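Local coordinates for protein dihydroorotase (PDB 6L0A) that catalyses the reversible, zinc-dependent interconversion of N-carbamoyl-L-aspartate and (S)-dihydroorotate, the third step of de novo pyrimidine biosynthesis, at residues C[74-79]-C[110-115]; C[126-131]-C[171-176]; C[138-143]-C[158-163]; C[188-193]-C[250-255]; C[326-331]-C[358-363]. One frame throughout, in Å; residues are numbered along the deposited sequence.

Contact 1 (C[74-79]-C[110-115]); sequences FYLSKD and AGVDPN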
# COMPACT_ATOMS: atom_id res chain seq x y z
N PHE C 74 20.76 22.46 -2.52
CA PHE C 74 20.29 22.83 -1.19
C PHE C 74 18.90 22.25 -0.94
O PHE C 74 18.11 22.02 -1.87
CB PHE C 74 20.21 24.35 -1.04
CG PHE C 74 21.52 25.02 -0.71
CD1 PHE C 74 22.54 24.34 -0.05
CD2 PHE C 74 21.71 26.36 -1.01
CE1 PHE C 74 23.74 24.98 0.27
CE2 PHE C 74 22.90 27.01 -0.71
CZ PHE C 74 23.92 26.32 -0.07
N TYR C 75 18.59 22.05 0.33
CA TYR C 75 17.26 21.66 0.80
C TYR C 75 16.46 22.93 1.09
O TYR C 75 16.96 23.84 1.76
CB TYR C 75 17.47 20.82 2.06
CG TYR C 75 16.30 20.21 2.78
CD1 TYR C 75 15.46 20.97 3.58
CD2 TYR C 75 16.12 18.83 2.76
CE1 TYR C 75 14.43 20.37 4.31
CE2 TYR C 75 15.10 18.22 3.47
CZ TYR C 75 14.26 19.00 4.24
OH TYR C 75 13.25 18.39 4.95
N LEU C 76 15.23 23.01 0.59
CA LEU C 76 14.44 24.23 0.78
C LEU C 76 13.96 24.28 2.23
O LEU C 76 13.02 23.58 2.61
CB LEU C 76 13.27 24.28 -0.20
CG LEU C 76 12.49 25.62 -0.23
CD1 LEU C 76 13.39 26.73 -0.71
CD2 LEU C 76 11.26 25.54 -1.13
N SER C 77 14.59 25.12 3.04
CA SER C 77 14.30 25.11 4.47
C SER C 77 14.06 26.53 4.98
O SER C 77 14.36 27.52 4.31
CB SER C 77 15.42 24.46 5.29
OG SER C 77 16.39 25.39 5.71
N LYS C 78 13.48 26.58 6.18
CA LYS C 78 13.26 27.86 6.85
C LYS C 78 14.52 28.70 6.97
O LYS C 78 14.42 29.93 6.98
CB LYS C 78 12.73 27.59 8.28
CG LYS C 78 11.33 27.06 8.38
CD LYS C 78 11.02 26.80 9.84
CE LYS C 78 10.94 25.32 10.10
NZ LYS C 78 9.94 24.72 9.18
N ASP C 79 15.69 28.06 7.00
CA ASP C 79 16.94 28.74 7.26
C ASP C 79 17.55 29.39 6.02
O ASP C 79 18.41 30.26 6.15
CB ASP C 79 17.94 27.75 7.87
CG ASP C 79 17.42 27.12 9.16
OD1 ASP C 79 16.64 27.79 9.88
OD2 ASP C 79 17.76 25.95 9.44
N ALA C 110 11.76 18.85 8.23
CA ALA C 110 12.15 20.24 8.11
C ALA C 110 11.62 20.91 6.83
O ALA C 110 12.01 22.04 6.53
CB ALA C 110 13.68 20.35 8.16
N GLY C 111 10.75 20.23 6.07
CA GLY C 111 10.29 20.75 4.79
C GLY C 111 9.19 21.79 4.89
O GLY C 111 8.96 22.40 5.94
N VAL C 112 8.49 22.00 3.77
CA VAL C 112 7.60 23.14 3.61
C VAL C 112 6.13 22.72 3.66
O VAL C 112 5.79 21.54 3.58
CB VAL C 112 7.87 23.92 2.30
CG1 VAL C 112 9.35 24.18 2.13
CG2 VAL C 112 7.29 23.15 1.13
N ASP C 113 5.26 23.72 3.79
CA ASP C 113 3.83 23.56 3.56
C ASP C 113 3.53 24.05 2.15
O ASP C 113 3.54 25.26 1.92
CB ASP C 113 3.03 24.36 4.59
CG ASP C 113 1.53 24.36 4.31
OD1 ASP C 113 1.06 23.57 3.46
OD2 ASP C 113 0.81 25.15 4.97
N PRO C 114 3.26 23.16 1.19
CA PRO C 114 3.02 23.61 -0.19
C PRO C 114 1.72 24.36 -0.39
O PRO C 114 1.42 24.75 -1.53
CB PRO C 114 3.02 22.30 -0.99
CG PRO C 114 2.60 21.26 0.00
CD PRO C 114 3.14 21.69 1.33
N ASN C 115 0.93 24.56 0.67
CA ASN C 115 -0.27 25.39 0.55
C ASN C 115 0.05 26.87 0.69
O ASN C 115 -0.74 27.71 0.24
CB ASN C 115 -1.31 24.99 1.59
CG ASN C 115 -1.96 23.66 1.29
OD1 ASN C 115 -2.18 23.31 0.13
ND2 ASN C 115 -2.25 22.91 2.34
O HOH W 1 11.12 24.33 4.97
O HOH W 2 8.84 21.93 8.61
O HOH W 3 13.48 24.02 7.95
O HOH W 4 8.74 25.74 6.10
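Water, not direct bonding, joins Leu76 and Lys78 to Ala110 and Gly111: no hydrogen bond runs from one loop to the other. Water 1 donates to Leu76 O and to Ala110 O, the latter at 2.9 Å. Water 3 gives a proton to the same Ala110 O at 2.8 Å and takes one from Lys78 N, so this carbonyl is gripped by two waters. Farther out, the bent Lys78 chain brings NZ to water 2, which donates to Gly111 O at 2.7 Å. Both loops belong to the metallo-dependent hydrolase barrel, the first following strand 69-71 and the second preceding helix 121-130, with the Tyr75 side chain about 9 Å from the bound malate. The Tyr75 ring presents its edge to the Ala110-Gly111 peptide, CE1 lying 3.7 Å from Ala110 O. CG stands opposite the main-chain N (chi1 -178°), which extends the phenol to the far loop; there OH is 3.3 Å from Gly111 N at a poor angle for bonding, and its hydrogen-bond partner is Asn107 O. A phenylalanine at Tyr75 would probably leave Asn107 O without this mate and a small gap where the hydroxyl meets the Ala110-Gly111 peptide. On the apolar side, Leu76 CD2 meets Val112 CG1 at 4.0 Å, the two side chains crossing at a slant, while Ile123 and Phe124 of helix 121-130 also pack on Leu76.

Contact 2 (C[126-131]-C[171-176]); sequences AMQEEN and FPNLKI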
# COMPACT_ATOMS: atom_id res chain seq x y z
N ALA C 126 15.55 34.79 -6.08
CA ALA C 126 17.00 34.67 -6.16
C ALA C 126 17.41 33.50 -7.05
O ALA C 126 18.31 33.63 -7.89
CB ALA C 126 17.59 34.52 -4.76
N MET C 127 16.75 32.35 -6.90
CA MET C 127 17.04 31.22 -7.78
C MET C 127 16.83 31.58 -9.24
O MET C 127 17.64 31.21 -10.10
CB MET C 127 16.15 30.02 -7.41
CG MET C 127 16.48 29.43 -6.07
SD MET C 127 15.33 28.11 -5.64
CE MET C 127 15.78 26.93 -6.92
N GLN C 128 15.73 32.29 -9.54
CA GLN C 128 15.44 32.65 -10.93
C GLN C 128 16.54 33.52 -11.51
O GLN C 128 16.99 33.32 -12.64
CB GLN C 128 14.08 33.36 -11.00
CG GLN C 128 13.58 33.65 -12.41
CD GLN C 128 12.14 34.17 -12.43
OE1 GLN C 128 11.28 33.62 -13.12
NE2 GLN C 128 11.89 35.23 -11.67
N GLU C 129 17.01 34.49 -10.73
CA GLU C 129 18.09 35.36 -11.20
C GLU C 129 19.39 34.60 -11.41
O GLU C 129 20.20 35.00 -12.25
CB GLU C 129 18.30 36.50 -10.21
CG GLU C 129 17.16 37.49 -10.14
CD GLU C 129 17.26 38.40 -8.93
OE1 GLU C 129 18.23 38.25 -8.14
OE2 GLU C 129 16.39 39.28 -8.77
N GLU C 130 19.60 33.51 -10.68
CA GLU C 130 20.86 32.77 -10.78
C GLU C 130 20.76 31.57 -11.71
O GLU C 130 21.74 30.82 -11.84
CB GLU C 130 21.32 32.32 -9.39
CG GLU C 130 21.61 33.45 -8.40
CD GLU C 130 22.92 34.19 -8.69
OE1 GLU C 130 23.63 33.82 -9.65
OE2 GLU C 130 23.23 35.14 -7.94
N ASN C 131 19.61 31.37 -12.36
CA ASN C 131 19.40 30.25 -13.29
C ASN C 131 19.59 28.90 -12.59
O ASN C 131 20.16 27.97 -13.16
CB ASN C 131 20.30 30.36 -14.52
CG ASN C 131 19.77 29.54 -15.70
OD1 ASN C 131 18.59 29.17 -15.74
ND2 ASN C 131 20.64 29.24 -16.66
N PHE C 171 6.88 32.62 -11.62
CA PHE C 171 8.32 32.68 -11.88
C PHE C 171 8.58 32.08 -13.26
O PHE C 171 9.14 30.99 -13.38
CB PHE C 171 9.11 31.95 -10.80
CG PHE C 171 8.96 32.55 -9.43
CD1 PHE C 171 7.98 32.09 -8.57
CD2 PHE C 171 9.78 33.59 -9.01
CE1 PHE C 171 7.83 32.64 -7.31
CE2 PHE C 171 9.63 34.15 -7.75
CZ PHE C 171 8.66 33.68 -6.89
N PRO C 172 8.20 32.79 -14.33
CA PRO C 172 8.16 32.17 -15.66
C PRO C 172 9.53 31.84 -16.25
O PRO C 172 9.59 31.06 -17.21
CB PRO C 172 7.43 33.22 -16.51
CG PRO C 172 7.77 34.51 -15.84
CD PRO C 172 7.80 34.21 -14.37
N ASN C 173 10.61 32.40 -15.73
CA ASN C 173 11.95 32.09 -16.22
C ASN C 173 12.67 31.05 -15.38
O ASN C 173 13.79 30.65 -15.73
CB ASN C 173 12.80 33.36 -16.29
CG ASN C 173 12.27 34.37 -17.29
OD1 ASN C 173 11.85 34.00 -18.39
ND2 ASN C 173 12.27 35.64 -16.91
N LEU C 174 12.05 30.59 -14.30
CA LEU C 174 12.67 29.62 -13.41
C LEU C 174 12.54 28.21 -13.98
O LEU C 174 11.44 27.78 -14.34
CB LEU C 174 12.02 29.70 -12.02
CG LEU C 174 12.43 28.74 -10.91
CD1 LEU C 174 13.90 28.94 -10.58
CD2 LEU C 174 11.57 28.94 -9.66
N LYS C 175 13.66 27.49 -14.06
CA LYS C 175 13.60 26.07 -14.39
C LYS C 175 13.02 25.30 -13.21
O LYS C 175 13.51 25.42 -12.08
CB LYS C 175 15.00 25.55 -14.75
CG LYS C 175 15.48 26.00 -16.13
CD LYS C 175 16.76 25.29 -16.55
CE LYS C 175 18.01 25.96 -15.98
NZ LYS C 175 19.28 25.34 -16.49
N ILE C 176 11.96 24.55 -13.45
CA ILE C 176 11.27 23.80 -12.41
C ILE C 176 11.12 22.36 -12.87
O ILE C 176 10.75 22.10 -14.02
CB ILE C 176 9.88 24.40 -12.09
CG1 ILE C 176 9.99 25.84 -11.59
CG2 ILE C 176 9.15 23.56 -11.04
CD1 ILE C 176 8.63 26.51 -11.45
O HOH W 5 16.06 31.25 -14.18
O HOH W 6 16.30 28.58 -13.56
O HOH W 7 21.52 25.11 -14.50
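Gln128 pushes its amide into the turn that Phe171, Pro172, Asn173 and Leu174 make, and this is the tight half of the contact. The turn is type I, closed by Leu174 N to Phe171 O, and it leads from helix 156-170 into strand 175-178 of the barrel. A trans first torsion (chi1 -173°) swings the Gln128 chain away from its own N, and its extended remainder carries OE1 to Asn173 N at 3.0 Å; the bond is bent, with an N-H...O angle of 144°, and the donor is tilted 22° from the carbonyl plane. The same oxygen lies 3.1 Å from Phe171 C. NE2 comes to the edge of the Phe171 ring, 3.8 Å from CD2. Nearby, Leu174 CD1 packs on Met127 CB at 4.0 Å, and Leu134 of strand 133-136 touches both residues.

Toward the helix C-terminus, where Asn131 with its positive phi closes a Schellman motif, contact is looser and largely through water. Water 6 accepts from Lys175 N at 2.9 Å and lies near Asn131 OD1, while water 5 sits between Gln128 O and Asn173 O. Lys175 CE passes 3.3 Å from Asn131 OD1, but NZ goes on to a salt bridge with Glu313. The chemistry thus implies a divided joint: a side-chain carbonyl satisfies one turn N-H directly, whereas solvent mediates much of the polar contact at the helix end.

Contact 3 (C[138-143]-C[158-163]); sequences GEKPSV and EAFLPA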
# COMPACT_ATOMS: atom_id res chain seq x y z
N GLY C 138 6.46 16.87 -5.66
CA GLY C 138 5.13 17.41 -5.79
C GLY C 138 4.02 16.58 -5.17
O GLY C 138 3.27 15.92 -5.89
N GLU C 139 3.92 16.59 -3.84
CA GLU C 139 2.81 15.95 -3.14
C GLU C 139 2.32 16.88 -2.04
O GLU C 139 3.13 17.43 -1.30
CB GLU C 139 3.25 14.62 -2.50
CG GLU C 139 3.48 13.48 -3.48
CD GLU C 139 3.58 12.15 -2.76
OE1 GLU C 139 4.68 11.79 -2.31
OE2 GLU C 139 2.54 11.47 -2.65
N LYS C 140 1.00 17.02 -1.93
CA LYS C 140 0.46 17.73 -0.78
C LYS C 140 0.40 16.79 0.43
O LYS C 140 0.07 15.61 0.27
CB LYS C 140 -0.93 18.28 -1.09
CG LYS C 140 -0.95 19.49 -2.00
CD LYS C 140 -2.02 20.49 -1.55
CE LYS C 140 -2.10 21.68 -2.48
NZ LYS C 140 -0.74 22.21 -2.73
N PRO C 141 0.74 17.27 1.63
CA PRO C 141 0.55 16.46 2.84
C PRO C 141 -0.89 16.00 3.00
O PRO C 141 -1.84 16.67 2.57
CB PRO C 141 0.98 17.41 3.97
CG PRO C 141 1.94 18.35 3.31
CD PRO C 141 1.39 18.56 1.92
N SER C 142 -1.04 14.83 3.60
CA SER C 142 -2.37 14.24 3.71
C SER C 142 -3.22 15.07 4.66
O SER C 142 -2.73 15.61 5.66
CB SER C 142 -2.26 12.80 4.20
OG SER C 142 -1.71 11.97 3.19
N VAL C 143 -4.50 15.22 4.32
CA VAL C 143 -5.46 15.90 5.18
C VAL C 143 -6.78 15.16 5.11
O VAL C 143 -7.28 14.87 4.02
CB VAL C 143 -5.64 17.40 4.81
CG1 VAL C 143 -5.81 17.55 3.34
CG2 VAL C 143 -6.84 17.99 5.55
N GLU C 158 -1.69 14.61 -7.67
CA GLU C 158 -2.69 15.39 -8.41
C GLU C 158 -3.06 16.66 -7.66
O GLU C 158 -3.20 17.73 -8.27
CB GLU C 158 -3.92 14.53 -8.66
CG GLU C 158 -4.99 15.17 -9.53
CD GLU C 158 -6.14 14.21 -9.76
OE1 GLU C 158 -7.18 14.34 -9.08
OE2 GLU C 158 -5.99 13.30 -10.61
N ALA C 159 -3.21 16.57 -6.33
CA ALA C 159 -3.57 17.73 -5.53
C ALA C 159 -2.50 18.82 -5.56
O ALA C 159 -2.81 19.99 -5.34
CB ALA C 159 -3.83 17.32 -4.08
N PHE C 160 -1.25 18.45 -5.83
CA PHE C 160 -0.14 19.40 -5.90
C PHE C 160 -0.10 20.17 -7.22
O PHE C 160 0.54 21.23 -7.29
CB PHE C 160 1.18 18.65 -5.72
CG PHE C 160 2.39 19.55 -5.65
CD1 PHE C 160 2.82 20.06 -4.43
CD2 PHE C 160 3.10 19.87 -6.80
CE1 PHE C 160 3.93 20.88 -4.35
CE2 PHE C 160 4.21 20.70 -6.73
CZ PHE C 160 4.63 21.19 -5.50
N LEU C 161 -0.75 19.65 -8.27
CA LEU C 161 -0.56 20.24 -9.59
C LEU C 161 -0.96 21.71 -9.68
O LEU C 161 -0.24 22.47 -10.35
CB LEU C 161 -1.31 19.39 -10.63
CG LEU C 161 -0.76 17.98 -10.83
CD1 LEU C 161 -1.61 17.20 -11.83
CD2 LEU C 161 0.69 18.04 -11.29
N PRO C 162 -2.03 22.19 -9.03
CA PRO C 162 -2.25 23.65 -9.01
C PRO C 162 -1.08 24.44 -8.45
O PRO C 162 -0.76 25.52 -8.97
CB PRO C 162 -3.50 23.80 -8.14
CG PRO C 162 -4.23 22.51 -8.29
CD PRO C 162 -3.15 21.46 -8.42
N ALA C 163 -0.42 23.93 -7.41
CA ALA C 163 0.75 24.62 -6.86
C ALA C 163 1.86 24.73 -7.89
O ALA C 163 2.50 25.78 -8.01
CB ALA C 163 1.25 23.91 -5.60
O HOH W 8 -1.71 22.51 -5.42
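The Phe160 ring is held between Gly138 CA on one face and Ala163 CB on the other. Gly138 CA lies 3.4 Å from the ring centroid and 13° off the normal, a close CH-pi contact, whereas Ala163 CB stands 4.2 Å above the opposite face. This joins the loop after barrel strand 133-136 to helix 156-170 of the same beta-alpha unit, just beyond the zinc ligand His137. A chi1 of -175° sets Phe160 CG on the far side of CB from the backbone N, directing the ring over the glycine. Next to Gly138, Glu139 turns its CB away from the helix, and its OE1 is hydrogen-bonded to His137 NE2, a second-shell link to the metal site. Lys140 instead lies along the helix, its CG 4.2 Å from Ala159 CB. The helix is kinked where the N atoms of Pro162 and Ala163 lack the regular bond to the turn before. Water 8 bridges Ala163 N to Ala159 O, each at 2.8 Å, and accepts from Lys140 NZ at 2.9 Å.

Contact 4 (C[188-193]-C[250-255]); sequences KTIEDI and KPYFFF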
# COMPACT_ATOMS: atom_id res chain seq x y z
N LYS C 188 -0.14 14.59 -18.00
CA LYS C 188 -0.94 15.51 -18.80
C LYS C 188 -0.59 16.96 -18.51
O LYS C 188 -0.55 17.79 -19.42
CB LYS C 188 -2.43 15.28 -18.54
CG LYS C 188 -3.02 14.06 -19.16
CD LYS C 188 -4.53 14.19 -19.08
CE LYS C 188 -5.21 12.88 -19.30
NZ LYS C 188 -6.69 13.06 -19.18
N THR C 189 -0.36 17.29 -17.24
CA THR C 189 -0.06 18.67 -16.90
C THR C 189 1.31 19.09 -17.44
O THR C 189 1.44 20.19 -17.99
CB THR C 189 -0.14 18.86 -15.38
OG1 THR C 189 -1.52 18.79 -14.99
CG2 THR C 189 0.42 20.23 -14.96
N ILE C 190 2.32 18.23 -17.30
CA ILE C 190 3.64 18.53 -17.88
C ILE C 190 3.53 18.67 -19.39
O ILE C 190 4.16 19.54 -20.01
CB ILE C 190 4.67 17.46 -17.49
CG1 ILE C 190 4.82 17.39 -15.96
CG2 ILE C 190 6.03 17.73 -18.15
CD1 ILE C 190 5.34 18.68 -15.36
N GLU C 191 2.72 17.81 -20.02
CA GLU C 191 2.57 17.88 -21.47
C GLU C 191 1.93 19.19 -21.90
O GLU C 191 2.36 19.82 -22.87
CB GLU C 191 1.75 16.68 -21.96
CG GLU C 191 2.60 15.44 -22.25
CD GLU C 191 1.77 14.29 -22.78
OE1 GLU C 191 0.56 14.25 -22.48
OE2 GLU C 191 2.33 13.43 -23.48
N ASP C 192 0.93 19.66 -21.15
CA ASP C 192 0.24 20.88 -21.52
C ASP C 192 1.04 22.13 -21.21
O ASP C 192 0.98 23.10 -21.98
CB ASP C 192 -1.13 20.91 -20.85
CG ASP C 192 -2.04 19.87 -21.41
OD1 ASP C 192 -2.97 19.44 -20.70
OD2 ASP C 192 -1.81 19.47 -22.58
N ILE C 193 1.82 22.14 -20.13
CA ILE C 193 2.76 23.23 -19.90
C ILE C 193 3.73 23.34 -21.07
O ILE C 193 4.15 24.45 -21.43
CB ILE C 193 3.50 23.01 -18.56
CG1 ILE C 193 2.52 23.17 -17.39
CG2 ILE C 193 4.66 23.97 -18.40
CD1 ILE C 193 3.17 22.99 -16.01
N LYS C 250 10.17 13.08 -25.94
CA LYS C 250 9.92 14.48 -25.63
C LYS C 250 11.00 15.00 -24.68
O LYS C 250 11.38 14.31 -23.73
CB LYS C 250 8.54 14.64 -24.97
CG LYS C 250 7.37 14.74 -25.95
CD LYS C 250 7.62 15.78 -27.03
CE LYS C 250 7.74 15.14 -28.40
NZ LYS C 250 8.32 16.07 -29.41
N PRO C 251 11.50 16.22 -24.90
CA PRO C 251 12.62 16.72 -24.11
C PRO C 251 12.26 17.15 -22.69
O PRO C 251 13.15 17.54 -21.94
CB PRO C 251 13.10 17.93 -24.93
CG PRO C 251 11.83 18.44 -25.55
CD PRO C 251 11.00 17.22 -25.87
N TYR C 252 10.98 17.11 -22.30
CA TYR C 252 10.59 17.52 -20.96
C TYR C 252 10.36 16.33 -20.03
O TYR C 252 9.82 16.51 -18.93
CB TYR C 252 9.35 18.41 -21.00
CG TYR C 252 8.31 18.05 -22.05
CD1 TYR C 252 8.32 18.63 -23.31
CD2 TYR C 252 7.29 17.14 -21.75
CE1 TYR C 252 7.36 18.31 -24.26
CE2 TYR C 252 6.33 16.82 -22.70
CZ TYR C 252 6.36 17.41 -23.94
OH TYR C 252 5.40 17.09 -24.88
N PHE C 253 10.76 15.12 -20.44
CA PHE C 253 10.82 13.95 -19.56
C PHE C 253 12.23 13.38 -19.63
O PHE C 253 12.76 13.17 -20.73
CB PHE C 253 9.80 12.87 -19.97
CG PHE C 253 8.37 13.33 -19.94
CD1 PHE C 253 7.76 13.69 -18.75
CD2 PHE C 253 7.61 13.37 -21.11
CE1 PHE C 253 6.44 14.11 -18.73
CE2 PHE C 253 6.29 13.78 -21.09
CZ PHE C 253 5.71 14.15 -19.89
N PHE C 254 12.86 13.15 -18.48
CA PHE C 254 14.15 12.48 -18.49
C PHE C 254 14.34 11.74 -17.17
O PHE C 254 13.52 11.82 -16.26
CB PHE C 254 15.31 13.45 -18.79
CG PHE C 254 15.33 14.71 -17.96
CD1 PHE C 254 14.79 15.89 -18.44
CD2 PHE C 254 15.96 14.73 -16.71
CE1 PHE C 254 14.83 17.06 -17.70
CE2 PHE C 254 16.00 15.90 -15.96
CZ PHE C 254 15.44 17.07 -16.46
N PHE C 255 15.44 11.00 -17.10
CA PHE C 255 15.66 10.01 -16.05
C PHE C 255 16.12 10.65 -14.75
O PHE C 255 17.12 11.39 -14.74
CB PHE C 255 16.71 8.99 -16.50
CG PHE C 255 17.04 7.94 -15.49
CD1 PHE C 255 16.04 7.18 -14.89
CD2 PHE C 255 18.37 7.67 -15.16
CE1 PHE C 255 16.37 6.19 -13.97
CE2 PHE C 255 18.70 6.68 -14.26
CZ PHE C 255 17.69 5.93 -13.66
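Ile190 on the last turns of helix 184-193 faces Tyr252 in a type I turn, Lys250 to Phe253, with the two CA atoms 7.7 Å apart and no hydrogen bond between the segments. The joint belongs to the barrel's outer layer, where the helix packs against the residues entering strand 253-255; Ala207 of the neighbouring strand 205-209 also touches Ile190. Ile190 uses its CG2 branch, which approaches both aromatic rings obliquely: it reaches Phe253 CE1 at 3.7 Å and Tyr252 CD2 at 3.9 Å. The rings are themselves in contact, Tyr252 CD2 lying 3.6 Å above one face of Phe253, toward its rim. Tyr252 adopts a chi1 of 37°, with CG lodged between the main-chain N and carbonyl carbon, and this turns its phenol toward the helix. Glu191 joins through its aliphatic part, its side chain running at about a right angle to those of Tyr252 and Phe253. Its CG lies at the edge of each ring, 4.0 Å from Tyr252 CE2 and 4.1 Å from Phe253 CZ.

Contact 5 (C[326-331]-C[358-363]); sequences ILFKKE and SVRWEP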
# COMPACT_ATOMS: atom_id res chain seq x y z
N ILE C 326 28.44 2.37 -22.29
CA ILE C 326 28.10 1.47 -23.39
C ILE C 326 27.14 0.41 -22.87
O ILE C 326 27.50 -0.39 -21.99
CB ILE C 326 29.35 0.82 -24.01
CG1 ILE C 326 30.39 1.89 -24.39
CG2 ILE C 326 28.97 -0.03 -25.21
CD1 ILE C 326 29.90 2.87 -25.44
N LEU C 327 25.93 0.40 -23.39
CA LEU C 327 24.97 -0.64 -23.07
C LEU C 327 25.20 -1.82 -24.00
O LEU C 327 25.22 -1.64 -25.22
CB LEU C 327 23.55 -0.12 -23.20
CG LEU C 327 22.43 -0.91 -22.53
CD1 LEU C 327 22.33 -0.55 -21.06
CD2 LEU C 327 21.14 -0.63 -23.26
N PHE C 328 25.39 -3.02 -23.45
CA PHE C 328 25.58 -4.19 -24.29
C PHE C 328 24.70 -5.34 -23.83
O PHE C 328 24.47 -5.53 -22.63
CB PHE C 328 27.06 -4.62 -24.34
CG PHE C 328 27.65 -5.04 -23.02
CD1 PHE C 328 27.97 -4.10 -22.05
CD2 PHE C 328 27.91 -6.37 -22.76
CE1 PHE C 328 28.52 -4.49 -20.84
CE2 PHE C 328 28.46 -6.76 -21.55
CZ PHE C 328 28.77 -5.82 -20.60
N LYS C 329 24.22 -6.11 -24.81
CA LYS C 329 23.12 -7.08 -24.64
C LYS C 329 23.65 -8.38 -24.04
O LYS C 329 23.68 -9.44 -24.67
CB LYS C 329 22.43 -7.31 -25.98
CG LYS C 329 21.19 -8.20 -25.97
CD LYS C 329 19.99 -7.52 -25.35
CE LYS C 329 18.71 -8.35 -25.54
NZ LYS C 329 18.08 -8.12 -26.87
N LYS C 330 24.09 -8.29 -22.79
CA LYS C 330 24.50 -9.44 -22.00
C LYS C 330 23.51 -9.60 -20.85
O LYS C 330 23.46 -8.76 -19.94
CB LYS C 330 25.93 -9.29 -21.47
CG LYS C 330 26.28 -10.27 -20.35
CD LYS C 330 26.73 -11.62 -20.88
CE LYS C 330 26.64 -12.71 -19.81
NZ LYS C 330 25.43 -13.57 -19.97
N GLU C 331 22.71 -10.66 -20.90
CA GLU C 331 21.74 -10.94 -19.85
C GLU C 331 22.43 -11.12 -18.50
O GLU C 331 23.53 -11.68 -18.42
CB GLU C 331 20.95 -12.20 -20.24
CG GLU C 331 19.88 -12.65 -19.28
CD GLU C 331 19.26 -13.96 -19.72
OE1 GLU C 331 18.32 -13.92 -20.54
OE2 GLU C 331 19.73 -15.03 -19.26
N SER C 358 23.48 -5.15 -20.05
CA SER C 358 24.52 -4.82 -19.08
C SER C 358 25.15 -3.50 -19.51
O SER C 358 24.90 -3.01 -20.61
CB SER C 358 25.58 -5.94 -18.99
OG SER C 358 24.97 -7.21 -18.84
N VAL C 359 25.98 -2.92 -18.65
CA VAL C 359 26.58 -1.62 -18.94
C VAL C 359 28.06 -1.67 -18.59
O VAL C 359 28.46 -2.26 -17.58
CB VAL C 359 25.86 -0.46 -18.21
CG1 VAL C 359 26.04 -0.56 -16.70
CG2 VAL C 359 26.35 0.89 -18.73
N ARG C 360 28.88 -1.06 -19.45
CA ARG C 360 30.31 -0.89 -19.24
C ARG C 360 30.70 0.50 -19.72
O ARG C 360 29.88 1.23 -20.30
CB ARG C 360 31.11 -1.97 -19.97
CG ARG C 360 31.05 -1.86 -21.49
CD ARG C 360 32.13 -2.71 -22.16
NE ARG C 360 32.34 -2.30 -23.55
CZ ARG C 360 31.71 -2.83 -24.59
NH1 ARG C 360 30.83 -3.81 -24.39
NH2 ARG C 360 31.95 -2.40 -25.82
N TRP C 361 31.96 0.86 -19.51
CA TRP C 361 32.47 2.20 -19.79
C TRP C 361 33.58 2.16 -20.83
O TRP C 361 34.44 1.27 -20.79
CB TRP C 361 32.99 2.85 -18.51
CG TRP C 361 31.91 3.14 -17.54
CD1 TRP C 361 31.50 2.35 -16.52
CD2 TRP C 361 31.06 4.29 -17.53
NE1 TRP C 361 30.45 2.93 -15.85
CE2 TRP C 361 30.16 4.13 -16.45
CE3 TRP C 361 30.98 5.44 -18.31
CZ2 TRP C 361 29.20 5.09 -16.14
CZ3 TRP C 361 30.02 6.39 -18.01
CH2 TRP C 361 29.14 6.20 -16.93
N GLU C 362 33.57 3.13 -21.74
CA GLU C 362 34.64 3.24 -22.72
C GLU C 362 35.22 4.64 -22.75
O GLU C 362 34.47 5.63 -22.71
CB GLU C 362 34.14 2.85 -24.11
CG GLU C 362 34.22 1.36 -24.36
CD GLU C 362 34.28 1.03 -25.83
OE1 GLU C 362 34.91 1.81 -26.58
OE2 GLU C 362 33.69 0.01 -26.23
N PRO C 363 36.54 4.77 -22.84
CA PRO C 363 37.16 6.09 -22.88
C PRO C 363 36.82 6.85 -24.15
O PRO C 363 36.48 6.28 -25.19
CB PRO C 363 38.66 5.79 -22.82
CG PRO C 363 38.79 4.39 -23.30
CD PRO C 363 37.54 3.68 -22.85
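Two neighbouring strands of an antiparallel sheet, 324-328 and 354-362, pair here, with Ile326 opposite Arg360 and Phe328 opposite Ser358 as hydrogen-bonded pairs. Ile326 N gives a nearly straight bond to Arg360 O at 2.7 Å, and Phe328 N bonds Ser358 O at 2.9 Å; each pair is completed by the reverse bond. Between them Leu327 and Val359 form the non-hydrogen-bonded pair. The side chains of Ile326, Phe328, Ser358 and Arg360 share one face of the sheet. Ser358 CB sits over one face of the Phe328 ring, 3.9 Å from its centroid, and Arg360 NH1 over the opposite face, 3.7 Å from CG; the cation-pi attraction is weak at most. Arg360 also lays its guanidinium against Ile326 CG2, and its NH2 forms an in-plane salt bridge to Glu362 OE2 at 3.0 Å with a second one to Glu4 of strand 4-8. A leucine in place of Arg360 would probably leave the carboxylates of Glu362 and Glu4 without this positive mate and remove the guanidinium from over one face of the Phe328 ring. The pairing is that of a regular antiparallel sheet outside the barrel, in which N-terminal strand 4-8 lies on the other side of 324-328.

Contacts 1 and 3 meet directly: Pro114 CB lies 3.8 Å from Phe160 CE1, and Pro114 CG packs 3.5 Å from Pro141 CD. Contact 3 touches contact 4 in turn, where Leu161 CD1 is 3.5 Å from Thr189 OG1. Along the chain, contact 3 is nested within the loop that contact 2 closes, and contacts 2 and 4 both reach the parallel barrel sheet. The active site is nearest contact 3, with the Glu139 side chain about 6 Å from a zinc ion and from the malate; in contact 1 the Tyr75 side chain is about 10 Å from zinc. Contact 5 stands apart, its centre about 40 Å from that of contact 1.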